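Local atomic coordinates of beta-lactamase (Sphaerobacter thermophilus, PDB entry 4EWF), a protein that probably hydrolyses beta-lactams to substituted beta-amino acids, as a member of the class A beta-lactamase family. Residues S12-A17 and T260-Q265; A19-T24 and E244-L249; V28-V33 and E38-N43; Y63-V66 and E70-L73; E103-L108 and N119-L124. All blocks are in the same frame, centred on the assembly; numbering follows the deposited sequence.

How the contacts relate
The five contacts fall into two groups on opposite sides of the chain's centre. Contacts 1, 2 and 3 belong to the part built round the five-stranded sheet: between contacts 1 and 3 Val14 meets Phe40 and Ile32, and Ala263 meets Ile32, while contacts 2 and 3 meet where Glu22 reaches Val28 and His42. Contacts 4 and 5, centres about 12 Å apart, lie in the helical part and are joined by the backbones of Leu73 and Glu103. Contacts 1 and 4 have centres about 39 Å apart. An SxxK pattern (Ser52, Lys55), with Ser113 and Lys216, probably marks the active site; Leu121 of contact 5 lies near it without touching.

Contact 1. Residues S12-A17 and T260-Q265; sequences SGVAAA and TRAALQ
The carbonyl oxygen of Gly13 accepts the helix bond from Ala17 N (3.0 Å) and also meets the methyl of Ala262, whose CB lies 3.8 Å from Gly13 O. The Ala262 CB is directed at the other helix and settles against the Gly13-Val14 backbone. Because neither Gly13 nor Ala262 puts a long side chain in the way, the two helices come close, with segment axes 8.2 Å apart, and run almost exactly antiparallel at 175°. Val14 fills the neighbouring position. With its CG1 anti to the backbone N (chi1 178°), its other methyl, CG2, is the one that reaches across. This methyl rests on the Ala262-Ala263 peptide, 3.6 Å from Ala263 N, and also touches both alanine methyls, at 3.9 Å from Ala262 CB and 4.1 Å from Ala263 CB. The interface is small, 141 Å² in all, and apolar. Val14 and Ala263 both also touch Ile32 of strand 27-33, while Thr260 and Leu264 pack on strands 223-232 and 235-244. Helices 12-22 and 249-266, from near the two ends of the chain, thus lie side by side on one face of the five-stranded sheet, as an outer layer of the alpha-beta-alpha sandwich.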
# COMPACT_ATOMS: atom_id res chain seq x y z
N SER A 12 -8.74 -4.32 -22.64
CA SER A 12 -10.21 -4.32 -22.58
C SER A 12 -10.77 -5.08 -21.38
O SER A 12 -11.81 -4.70 -20.84
CB SER A 12 -10.82 -4.85 -23.88
OG SER A 12 -10.55 -6.22 -24.05
N GLY A 13 -10.10 -6.15 -20.95
CA GLY A 13 -10.55 -6.91 -19.80
C GLY A 13 -10.38 -6.13 -18.51
O GLY A 13 -11.23 -6.15 -17.63
N VAL A 14 -9.26 -5.43 -18.39
CA VAL A 14 -9.03 -4.56 -17.25
C VAL A 14 -10.08 -3.43 -17.22
O VAL A 14 -10.68 -3.14 -16.18
CB VAL A 14 -7.61 -3.97 -17.28
CG1 VAL A 14 -7.40 -3.01 -16.09
CG2 VAL A 14 -6.58 -5.09 -17.28
N ALA A 15 -10.32 -2.81 -18.38
CA ALA A 15 -11.35 -1.77 -18.47
C ALA A 15 -12.74 -2.31 -18.09
O ALA A 15 -13.49 -1.65 -17.39
CB ALA A 15 -11.36 -1.14 -19.85
N ALA A 16 -13.08 -3.52 -18.56
CA ALA A 16 -14.35 -4.15 -18.19
C ALA A 16 -14.48 -4.39 -16.69
O ALA A 16 -15.56 -4.21 -16.12
CB ALA A 16 -14.56 -5.47 -18.95
N ALA A 17 -13.39 -4.83 -16.06
CA ALA A 17 -13.39 -5.06 -14.61
C ALA A 17 -13.64 -3.75 -13.87
O ALA A 17 -14.37 -3.70 -12.87
CB ALA A 17 -12.06 -5.68 -14.17
N THR A 260 -6.94 -6.85 -10.86
CA THR A 260 -5.60 -7.42 -10.81
C THR A 260 -5.48 -8.70 -11.66
O THR A 260 -4.55 -8.88 -12.46
CB THR A 260 -5.19 -7.71 -9.32
OG1 THR A 260 -5.17 -6.49 -8.57
CG2 THR A 260 -3.81 -8.37 -9.24
N ARG A 261 -6.46 -9.58 -11.54
CA ARG A 261 -6.46 -10.78 -12.34
C ARG A 261 -6.46 -10.47 -13.84
O ARG A 261 -5.71 -11.08 -14.61
CB ARG A 261 -7.66 -11.65 -12.00
CG ARG A 261 -7.63 -12.98 -12.71
CD ARG A 261 -8.97 -13.29 -13.33
NE ARG A 261 -9.76 -14.19 -12.51
CZ ARG A 261 -10.98 -13.91 -12.06
NH1 ARG A 261 -11.63 -14.80 -11.32
NH2 ARG A 261 -11.55 -12.75 -12.36
N ALA A 262 -7.32 -9.54 -14.24
CA ALA A 262 -7.43 -9.17 -15.64
C ALA A 262 -6.11 -8.57 -16.11
O ALA A 262 -5.72 -8.75 -17.25
CB ALA A 262 -8.57 -8.16 -15.84
N ALA A 263 -5.43 -7.84 -15.23
CA ALA A 263 -4.14 -7.24 -15.58
C ALA A 263 -3.05 -8.30 -15.75
O ALA A 263 -2.21 -8.21 -16.66
CB ALA A 263 -3.73 -6.19 -14.53
N LEU A 264 -3.08 -9.32 -14.89
CA LEU A 264 -2.12 -10.42 -15.00
C LEU A 264 -2.29 -11.17 -16.32
O LEU A 264 -1.31 -11.51 -16.99
CB LEU A 264 -2.26 -11.39 -13.81
CG LEU A 264 -1.73 -10.92 -12.43
CD1 LEU A 264 -2.28 -11.81 -11.31
CD2 LEU A 264 -0.20 -10.90 -12.38
N GLN A 265 -3.54 -11.42 -16.70
CA GLN A 265 -3.83 -12.03 -18.00
C GLN A 265 -3.42 -11.13 -19.16
O GLN A 265 -2.80 -11.59 -20.13
CB GLN A 265 -5.33 -12.38 -18.10
CG GLN A 265 -5.79 -13.47 -17.12
CD GLN A 265 -7.31 -13.57 -17.03
OE1 GLN A 265 -8.03 -12.76 -17.61
NE2 GLN A 265 -7.79 -14.56 -16.30

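Contact 2. Residues A19-T24 and E244-L249; sequences AAAEAT and ENLPDL
Among the van der Waals contacts, Leu246 turns its two methyls to Ala21 near the end of helix 12-22. Its CD2 approaches the Ala21 carbonyl, 3.4 Å from Ala21 O, while CD1 lies 4.4 Å from the Ala21 CB methyl. The Leu246 CG is anti to its carbonyl carbon (chi1 -58°), which carries the two methyls to the helix although the CB itself does not aim at it. A second patch lies nearer the surface, where Thr24 meets the proline ring of Pro247. The side chains cross at about a right angle, and the hydroxyl oxygen touches ring carbons: Thr24 OG1 meets the CG-CD edge of the ring, 3.2 Å from Pro247 CG and 3.3 Å from Pro247 CD.

Polar linkage between the segments is made through a water. It donates to Asn245 O at 2.8 Å and more distantly to Thr24 O at 3.3 Å, forming a bridge, long on the Thr24 side, between the residues that follow helix 12-22 and the turn after strand 235-244. Asn245 has the left-handed backbone angles suited to such a turn (phi 61°), and its backbone is also bonded to that of Gly222. Farther along, Asp248 is the N-cap of the following helix, its OD1 accepting from Ala251 N.

Both Ala21 and Leu246 also rest on Ala255 of helix 249-266. The contact joins the C-terminal part of helix 12-22 to the loop leading from strand 235-244 into helix 249-266.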
# COMPACT_ATOMS: atom_id res chain seq x y z
N ALA A 19 -15.19 -1.07 -15.12
CA ALA A 19 -16.55 -0.62 -15.40
C ALA A 19 -17.55 -1.36 -14.50
O ALA A 19 -18.48 -0.75 -13.99
CB ALA A 19 -16.90 -0.82 -16.88
N ALA A 20 -17.34 -2.66 -14.31
CA ALA A 20 -18.22 -3.43 -13.45
C ALA A 20 -18.12 -2.96 -12.00
O ALA A 20 -19.10 -2.96 -11.28
CB ALA A 20 -17.91 -4.92 -13.55
N ALA A 21 -16.92 -2.60 -11.57
CA ALA A 21 -16.73 -2.16 -10.19
C ALA A 21 -17.47 -0.84 -9.95
O ALA A 21 -17.98 -0.59 -8.86
CB ALA A 21 -15.24 -2.02 -9.88
N GLU A 22 -17.53 -0.01 -10.98
CA GLU A 22 -18.14 1.32 -10.85
C GLU A 22 -19.63 1.35 -11.17
O GLU A 22 -20.29 2.40 -11.04
CB GLU A 22 -17.41 2.32 -11.75
CG GLU A 22 -15.96 2.52 -11.39
CD GLU A 22 -15.29 3.59 -12.24
OE1 GLU A 22 -15.65 3.72 -13.43
OE2 GLU A 22 -14.41 4.31 -11.71
N ALA A 23 -20.17 0.21 -11.58
CA ALA A 23 -21.54 0.15 -12.06
C ALA A 23 -22.58 0.59 -11.02
O ALA A 23 -23.63 1.11 -11.39
CB ALA A 23 -21.86 -1.24 -12.60
N THR A 24 -22.30 0.38 -9.74
CA THR A 24 -23.28 0.79 -8.72
C THR A 24 -23.07 2.22 -8.21
O THR A 24 -23.70 2.63 -7.24
CB THR A 24 -23.35 -0.21 -7.54
OG1 THR A 24 -22.04 -0.44 -7.02
CG2 THR A 24 -23.96 -1.53 -8.00
N GLU A 244 -13.67 3.73 -3.92
CA GLU A 244 -14.40 4.63 -3.05
C GLU A 244 -15.89 4.45 -3.30
O GLU A 244 -16.35 4.44 -4.46
CB GLU A 244 -13.92 6.04 -3.39
CG GLU A 244 -14.71 7.19 -2.92
CD GLU A 244 -14.09 8.50 -3.42
OE1 GLU A 244 -12.89 8.71 -3.17
OE2 GLU A 244 -14.79 9.28 -4.10
N ASN A 245 -16.65 4.31 -2.22
CA ASN A 245 -18.10 4.21 -2.31
C ASN A 245 -18.65 3.02 -3.10
O ASN A 245 -19.76 3.10 -3.61
CB ASN A 245 -18.69 5.51 -2.88
CG ASN A 245 -18.37 6.70 -2.01
OD1 ASN A 245 -18.43 6.61 -0.78
ND2 ASN A 245 -17.98 7.80 -2.64
N LEU A 246 -17.88 1.94 -3.22
CA LEU A 246 -18.48 0.68 -3.67
C LEU A 246 -19.49 0.23 -2.61
O LEU A 246 -19.51 0.77 -1.51
CB LEU A 246 -17.42 -0.39 -3.94
CG LEU A 246 -16.33 -0.08 -4.97
CD1 LEU A 246 -15.77 -1.36 -5.60
CD2 LEU A 246 -16.82 0.86 -6.02
N PRO A 247 -20.33 -0.76 -2.93
CA PRO A 247 -21.42 -1.06 -2.00
C PRO A 247 -21.00 -1.50 -0.60
O PRO A 247 -21.67 -1.16 0.37
CB PRO A 247 -22.18 -2.18 -2.71
CG PRO A 247 -21.95 -1.88 -4.18
CD PRO A 247 -20.51 -1.44 -4.23
N ASP A 248 -19.89 -2.23 -0.49
CA ASP A 248 -19.45 -2.73 0.81
C ASP A 248 -18.04 -3.26 0.71
O ASP A 248 -17.44 -3.26 -0.37
CB ASP A 248 -20.40 -3.82 1.35
CG ASP A 248 -20.76 -4.87 0.29
OD1 ASP A 248 -19.87 -5.29 -0.49
OD2 ASP A 248 -21.94 -5.27 0.23
N LEU A 249 -17.50 -3.71 1.84
CA LEU A 249 -16.14 -4.22 1.88
C LEU A 249 -15.94 -5.35 0.86
O LEU A 249 -14.97 -5.36 0.11
CB LEU A 249 -15.78 -4.69 3.29
CG LEU A 249 -14.47 -5.47 3.42
CD1 LEU A 249 -13.27 -4.56 3.09
CD2 LEU A 249 -14.34 -6.11 4.83
O HOH W 1 -22.04 1.79 -4.52

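Contact 3. Residues V28-V33 and E38-N43; sequences VGATIV and ETFRHN
This antiparallel beta hairpin pairs strands 27-33 and 39-42. Ala30-His42 and Ile32-Phe40 are its hydrogen-bonded pairs, with Ala30 N to His42 O at 2.8 Å and three like bonds; Thr31-Arg41 and Val33-Thr39 are non-hydrogen-bonded. At the open end Asn43 sends its amide back to the first strand: Asn43 ND2 donates to Val28 O at 2.9 Å and 163°; the oxygen lies near the amide plane, while the donor is tilted 22° from the carbonyl plane. The same oxygen lies at the edge of the His42 imidazole, 3.1 Å from His42 CD2, and the neighbouring ring atom, NE2, is hydrogen-bonded to Glu22 OE2, which fixes the ring's turn. On the face with Thr31, the Arg41 chain runs extended to NE, and a turn about CD-NE (chi4 -92°) sets Thr39 CG2 3.7 Å above the guanidinium plane, over its centre. Thr31 CG2 touches Arg41 NH1 at 3.5 Å, and Asp165 takes a salt bridge from Arg41 and a hydrogen bond from Thr31 OG1. On the other face Ile32 CD1 meets Phe40 CD2 at 4.2 Å. Strand 39-42 is the sheet's edge; strand 27-33 pairs onward with 235-244, helices 12-22 and 249-266 cover the Phe40 face, helix 164-175 that of Thr31.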
# COMPACT_ATOMS: atom_id res chain seq x y z
N VAL A 28 -13.44 4.00 -9.09
CA VAL A 28 -12.17 3.28 -9.05
C VAL A 28 -11.05 4.17 -9.61
O VAL A 28 -11.26 4.92 -10.57
CB VAL A 28 -12.25 1.96 -9.88
CG1 VAL A 28 -10.86 1.31 -10.05
CG2 VAL A 28 -13.24 0.99 -9.23
N GLY A 29 -9.88 4.12 -8.98
CA GLY A 29 -8.68 4.73 -9.55
C GLY A 29 -7.67 3.60 -9.65
O GLY A 29 -7.50 2.83 -8.70
N ALA A 30 -7.01 3.48 -10.80
CA ALA A 30 -6.08 2.38 -11.02
C ALA A 30 -4.95 2.82 -11.92
O ALA A 30 -5.17 3.42 -12.98
CB ALA A 30 -6.79 1.18 -11.64
N THR A 31 -3.73 2.51 -11.50
CA THR A 31 -2.55 2.68 -12.32
C THR A 31 -1.79 1.36 -12.25
O THR A 31 -1.41 0.92 -11.17
CB THR A 31 -1.68 3.86 -11.82
OG1 THR A 31 -2.41 5.08 -11.96
CG2 THR A 31 -0.39 3.96 -12.63
N ILE A 32 -1.59 0.72 -13.39
CA ILE A 32 -1.04 -0.61 -13.43
C ILE A 32 0.08 -0.60 -14.43
O ILE A 32 -0.12 -0.23 -15.58
CB ILE A 32 -2.11 -1.64 -13.83
CG1 ILE A 32 -3.20 -1.71 -12.75
CG2 ILE A 32 -1.46 -3.02 -14.10
CD1 ILE A 32 -4.49 -2.38 -13.21
N VAL A 33 1.28 -0.97 -14.00
CA VAL A 33 2.42 -0.91 -14.89
C VAL A 33 2.87 -2.30 -15.30
O VAL A 33 3.25 -3.10 -14.45
CB VAL A 33 3.60 -0.16 -14.25
CG1 VAL A 33 4.70 0.04 -15.28
CG2 VAL A 33 3.12 1.19 -13.68
N GLU A 38 4.71 -0.38 -20.05
CA GLU A 38 3.42 0.08 -20.54
C GLU A 38 2.40 0.20 -19.40
O GLU A 38 2.29 -0.68 -18.55
CB GLU A 38 2.85 -0.81 -21.66
CG GLU A 38 1.54 -0.23 -22.17
CD GLU A 38 0.93 -0.99 -23.33
OE1 GLU A 38 -0.30 -0.88 -23.51
OE2 GLU A 38 1.68 -1.68 -24.07
N THR A 39 1.65 1.29 -19.39
CA THR A 39 0.87 1.63 -18.20
C THR A 39 -0.61 1.83 -18.48
O THR A 39 -1.01 2.61 -19.36
CB THR A 39 1.47 2.88 -17.51
OG1 THR A 39 2.82 2.58 -17.12
CG2 THR A 39 0.65 3.27 -16.27
N PHE A 40 -1.44 1.09 -17.76
CA PHE A 40 -2.88 1.32 -17.80
C PHE A 40 -3.24 2.34 -16.70
O PHE A 40 -2.81 2.20 -15.55
CB PHE A 40 -3.63 0.02 -17.54
CG PHE A 40 -5.11 0.19 -17.37
CD1 PHE A 40 -5.97 0.08 -18.46
CD2 PHE A 40 -5.65 0.45 -16.12
CE1 PHE A 40 -7.34 0.25 -18.30
CE2 PHE A 40 -7.02 0.61 -15.94
CZ PHE A 40 -7.86 0.51 -17.03
N ARG A 41 -4.04 3.34 -17.06
CA ARG A 41 -4.48 4.37 -16.13
C ARG A 41 -5.98 4.58 -16.26
O ARG A 41 -6.51 4.75 -17.37
CB ARG A 41 -3.76 5.70 -16.40
CG ARG A 41 -2.26 5.70 -16.11
CD ARG A 41 -1.66 7.12 -16.13
NE ARG A 41 -0.23 7.07 -16.44
CZ ARG A 41 0.73 7.00 -15.52
NH1 ARG A 41 0.42 7.00 -14.23
NH2 ARG A 41 2.00 6.95 -15.89
N HIS A 42 -6.66 4.57 -15.13
CA HIS A 42 -8.05 4.98 -15.05
C HIS A 42 -8.18 5.85 -13.81
O HIS A 42 -7.93 5.38 -12.68
CB HIS A 42 -8.96 3.75 -14.92
CG HIS A 42 -10.40 4.08 -14.70
ND1 HIS A 42 -11.27 4.32 -15.75
CD2 HIS A 42 -11.12 4.23 -13.57
CE1 HIS A 42 -12.47 4.59 -15.26
NE2 HIS A 42 -12.40 4.55 -13.94
N ASN A 43 -8.53 7.12 -14.00
CA ASN A 43 -8.57 8.08 -12.88
C ASN A 43 -7.23 8.08 -12.16
O ASN A 43 -7.16 8.13 -10.92
CB ASN A 43 -9.68 7.73 -11.89
CG ASN A 43 -11.06 8.07 -12.41
OD1 ASN A 43 -11.22 9.00 -13.18
ND2 ASN A 43 -12.07 7.31 -11.98

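Contact 4. Residues Y63-V66 and E70-L73; sequences YRAV and ERAL
After helix 55-67 the chain turns back past the last turn, bringing the CA atoms of Ala65 and Glu70 to 5.2 Å. An i+5 bond closes the turn: Glu70 N donates to Ala65 O at 2.8 Å, bent at the hydrogen (145°) but arriving nearly along the C=O axis. One step on, the CA-H of Val66 points at Arg71 O, a CA-H...O contact of 3.4 Å between Val66 CA and that oxygen, almost straight at 166°. The side chains of Glu70, Arg71 and Leu73 pack along the end of the helix. Glu70 stretches out beyond CG and lays its carboxylate beside Ala65, with Glu70 OE2 3.6 Å from Ala65 CB. The same methyl is met by Arg71, whose CG stands 3.9 Å from it; farther out the arginine chain bends at chi3 (84°). Leu73 supplies the apolar part with its two methyls parted: CD2 lies 4.2 Å from Val66 CG2, and CD1 4.2 Å from Tyr63 CE1. Tyr63, its first bond directed away from the turn, swings its ring back to make that touch and is buried against Ala187, Met188 and Met191 of helix 182-192. Leu73 bonds through its backbone to Glu103, so the loop joins the end of helix 55-67 to the start of helix 102-111.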
# COMPACT_ATOMS: atom_id res chain seq x y z
N TYR A 63 13.34 3.48 6.93
CA TYR A 63 14.56 2.86 6.43
C TYR A 63 15.62 3.88 5.99
O TYR A 63 16.82 3.61 6.10
CB TYR A 63 14.28 1.83 5.32
CG TYR A 63 13.75 0.53 5.88
CD1 TYR A 63 14.60 -0.55 6.10
CD2 TYR A 63 12.41 0.39 6.22
CE1 TYR A 63 14.12 -1.74 6.63
CE2 TYR A 63 11.92 -0.79 6.75
CZ TYR A 63 12.78 -1.86 6.95
OH TYR A 63 12.30 -3.04 7.49
N ARG A 64 15.19 5.05 5.51
CA ARG A 64 16.14 6.10 5.16
C ARG A 64 16.85 6.60 6.42
O ARG A 64 18.04 6.93 6.38
CB ARG A 64 15.45 7.28 4.47
CG ARG A 64 14.97 6.97 3.06
CD ARG A 64 14.70 8.25 2.30
NE ARG A 64 14.21 7.96 0.96
CZ ARG A 64 13.73 8.88 0.13
NH1 ARG A 64 13.68 10.15 0.50
NH2 ARG A 64 13.30 8.53 -1.08
N ALA A 65 16.12 6.66 7.53
CA ALA A 65 16.71 7.02 8.81
C ALA A 65 17.75 5.98 9.23
O ALA A 65 18.82 6.32 9.75
CB ALA A 65 15.61 7.13 9.89
N VAL A 66 17.42 4.71 9.01
CA VAL A 66 18.36 3.62 9.28
C VAL A 66 19.58 3.73 8.37
O VAL A 66 20.70 3.57 8.83
CB VAL A 66 17.70 2.23 9.11
CG1 VAL A 66 18.73 1.12 9.30
CG2 VAL A 66 16.56 2.06 10.10
N GLU A 70 20.66 7.22 11.68
CA GLU A 70 19.96 7.99 12.71
C GLU A 70 19.28 7.07 13.73
O GLU A 70 19.11 7.45 14.89
CB GLU A 70 18.95 8.95 12.09
CG GLU A 70 19.56 10.06 11.23
CD GLU A 70 18.53 10.73 10.32
OE1 GLU A 70 18.84 11.80 9.76
OE2 GLU A 70 17.41 10.19 10.17
N ARG A 71 18.89 5.88 13.30
CA ARG A 71 18.39 4.86 14.22
C ARG A 71 18.67 3.47 13.68
O ARG A 71 19.17 3.33 12.57
CB ARG A 71 16.91 5.06 14.55
CG ARG A 71 16.08 5.60 13.41
CD ARG A 71 14.66 5.97 13.87
NE ARG A 71 14.55 7.30 14.46
CZ ARG A 71 14.53 7.55 15.77
NH1 ARG A 71 14.62 6.55 16.64
NH2 ARG A 71 14.40 8.79 16.20
N ALA A 72 18.37 2.44 14.47
CA ALA A 72 18.64 1.06 14.09
C ALA A 72 17.41 0.17 14.32
O ALA A 72 16.60 0.44 15.22
CB ALA A 72 19.85 0.52 14.86
N LEU A 73 17.29 -0.88 13.51
CA LEU A 73 16.12 -1.75 13.56
C LEU A 73 15.95 -2.44 14.91
O LEU A 73 14.84 -2.79 15.30
CB LEU A 73 16.20 -2.79 12.45
CG LEU A 73 15.95 -2.23 11.05
CD1 LEU A 73 16.13 -3.32 10.01
CD2 LEU A 73 14.57 -1.58 10.95

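Contact 5. Residues E103-L108 and N119-L124; sequences EDLVYL and NLLIDL
Leu105 and Leu121 lie alongside each other, pointing opposite ways, so that Leu121 CD2 ends 3.8 Å from Leu105 CB. The other methyl of Leu121, CD1, passes closer to the helix backbone, 3.9 Å from Leu105 O, and reaches Val106 CG2 at 4.3 Å. Leu120 meets Leu105 at about a right angle: Leu105 CD1 rests on Leu120 CB at 3.9 Å, and Leu105 CD2 on Leu120 CD1 at 4.1 Å. Leu105 is thus held by two successive residues of the other helix. All three leucines have CG anti to the carbonyl carbon, near -60° to -75° in chi1, which turns their branches into the interface between helices whose segment axes are 10.1 Å apart and cross at -128°. In the next shell, Leu102 and Thr109 also touch Leu121, while Met59, Val62 and Tyr63 of helix 55-67 back Val106. Helix 115-125 is also anchored to the loop at Lys147 and Met148, by a salt bridge from Asp123 to Lys147 and by Asn119 OD1 accepting from Met148 N. This apolar helix pair belongs to the all-helical part of the class A fold. The short link between the helices carries Ser113, consistent with the SxN motif that borders the active site in serine beta-lactamases.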
# COMPACT_ATOMS: atom_id res chain seq x y z
N GLU A 103 12.07 -2.71 14.37
CA GLU A 103 11.66 -3.66 13.33
C GLU A 103 10.28 -4.27 13.61
O GLU A 103 9.46 -4.40 12.69
CB GLU A 103 12.72 -4.75 13.09
CG GLU A 103 12.32 -5.71 11.96
CD GLU A 103 13.50 -6.47 11.36
OE1 GLU A 103 13.42 -6.86 10.17
OE2 GLU A 103 14.50 -6.70 12.07
N ASP A 104 10.00 -4.61 14.87
CA ASP A 104 8.66 -5.07 15.24
C ASP A 104 7.61 -4.06 14.77
O ASP A 104 6.57 -4.42 14.21
CB ASP A 104 8.50 -5.21 16.76
CG ASP A 104 9.35 -6.34 17.36
OD1 ASP A 104 9.78 -7.27 16.64
OD2 ASP A 104 9.56 -6.29 18.60
N LEU A 105 7.86 -2.77 15.03
CA LEU A 105 6.89 -1.74 14.68
C LEU A 105 6.62 -1.66 13.18
O LEU A 105 5.47 -1.49 12.75
CB LEU A 105 7.31 -0.37 15.22
CG LEU A 105 7.44 -0.22 16.74
CD1 LEU A 105 7.67 1.26 17.07
CD2 LEU A 105 6.21 -0.73 17.45
N VAL A 106 7.68 -1.75 12.38
CA VAL A 106 7.54 -1.73 10.93
C VAL A 106 6.72 -2.94 10.50
O VAL A 106 5.78 -2.82 9.71
CB VAL A 106 8.92 -1.75 10.22
CG1 VAL A 106 8.76 -1.87 8.70
CG2 VAL A 106 9.68 -0.48 10.57
N TYR A 107 7.05 -4.10 11.06
CA TYR A 107 6.34 -5.33 10.72
C TYR A 107 4.84 -5.27 11.03
O TYR A 107 4.01 -5.61 10.17
CB TYR A 107 6.97 -6.57 11.38
CG TYR A 107 6.05 -7.76 11.22
CD1 TYR A 107 5.96 -8.42 10.00
CD2 TYR A 107 5.23 -8.18 12.26
CE1 TYR A 107 5.10 -9.47 9.82
CE2 TYR A 107 4.36 -9.24 12.09
CZ TYR A 107 4.30 -9.87 10.87
OH TYR A 107 3.45 -10.93 10.69
N LEU A 108 4.49 -4.84 12.24
CA LEU A 108 3.08 -4.69 12.62
C LEU A 108 2.35 -3.65 11.77
O LEU A 108 1.20 -3.83 11.37
CB LEU A 108 2.95 -4.36 14.11
CG LEU A 108 3.46 -5.46 15.05
CD1 LEU A 108 3.50 -4.94 16.47
CD2 LEU A 108 2.59 -6.71 14.95
N ASN A 119 1.52 5.11 14.47
CA ASN A 119 1.65 6.38 15.17
C ASN A 119 2.95 6.52 15.97
O ASN A 119 3.47 7.62 16.14
CB ASN A 119 0.42 6.67 16.05
CG ASN A 119 -0.84 6.88 15.22
OD1 ASN A 119 -0.77 7.00 14.00
ND2 ASN A 119 -2.00 6.93 15.88
N LEU A 120 3.46 5.40 16.47
CA LEU A 120 4.77 5.37 17.12
C LEU A 120 5.91 5.69 16.13
O LEU A 120 6.83 6.45 16.46
CB LEU A 120 4.99 4.02 17.80
CG LEU A 120 4.21 3.77 19.10
CD1 LEU A 120 4.35 2.31 19.54
CD2 LEU A 120 4.68 4.72 20.22
N LEU A 121 5.84 5.12 14.93
CA LEU A 121 6.81 5.41 13.87
C LEU A 121 6.71 6.87 13.39
O LEU A 121 7.72 7.50 13.09
CB LEU A 121 6.61 4.46 12.68
CG LEU A 121 6.86 2.97 12.96
CD1 LEU A 121 6.53 2.14 11.72
CD2 LEU A 121 8.30 2.75 13.38
N ILE A 122 5.49 7.38 13.30
CA ILE A 122 5.28 8.78 12.95
C ILE A 122 5.93 9.69 14.00
O ILE A 122 6.57 10.69 13.66
CB ILE A 122 3.79 9.10 12.79
CG1 ILE A 122 3.22 8.35 11.59
CG2 ILE A 122 3.58 10.61 12.64
CD1 ILE A 122 1.77 8.66 11.33
N ASP A 123 5.80 9.32 15.27
CA ASP A 123 6.45 10.10 16.33
C ASP A 123 7.98 10.04 16.22
O ASP A 123 8.68 11.00 16.56
CB ASP A 123 6.05 9.60 17.71
CG ASP A 123 4.66 10.07 18.13
OD1 ASP A 123 4.13 11.03 17.51
OD2 ASP A 123 4.11 9.49 19.09
N LEU A 124 8.51 8.90 15.80
CA LEU A 124 9.96 8.74 15.79
C LEU A 124 10.59 9.53 14.65
O LEU A 124 11.60 10.19 14.83
CB LEU A 124 10.31 7.27 15.62
CG LEU A 124 10.11 6.38 16.84
CD1 LEU A 124 10.39 4.96 16.44
CD2 LEU A 124 11.03 6.83 17.98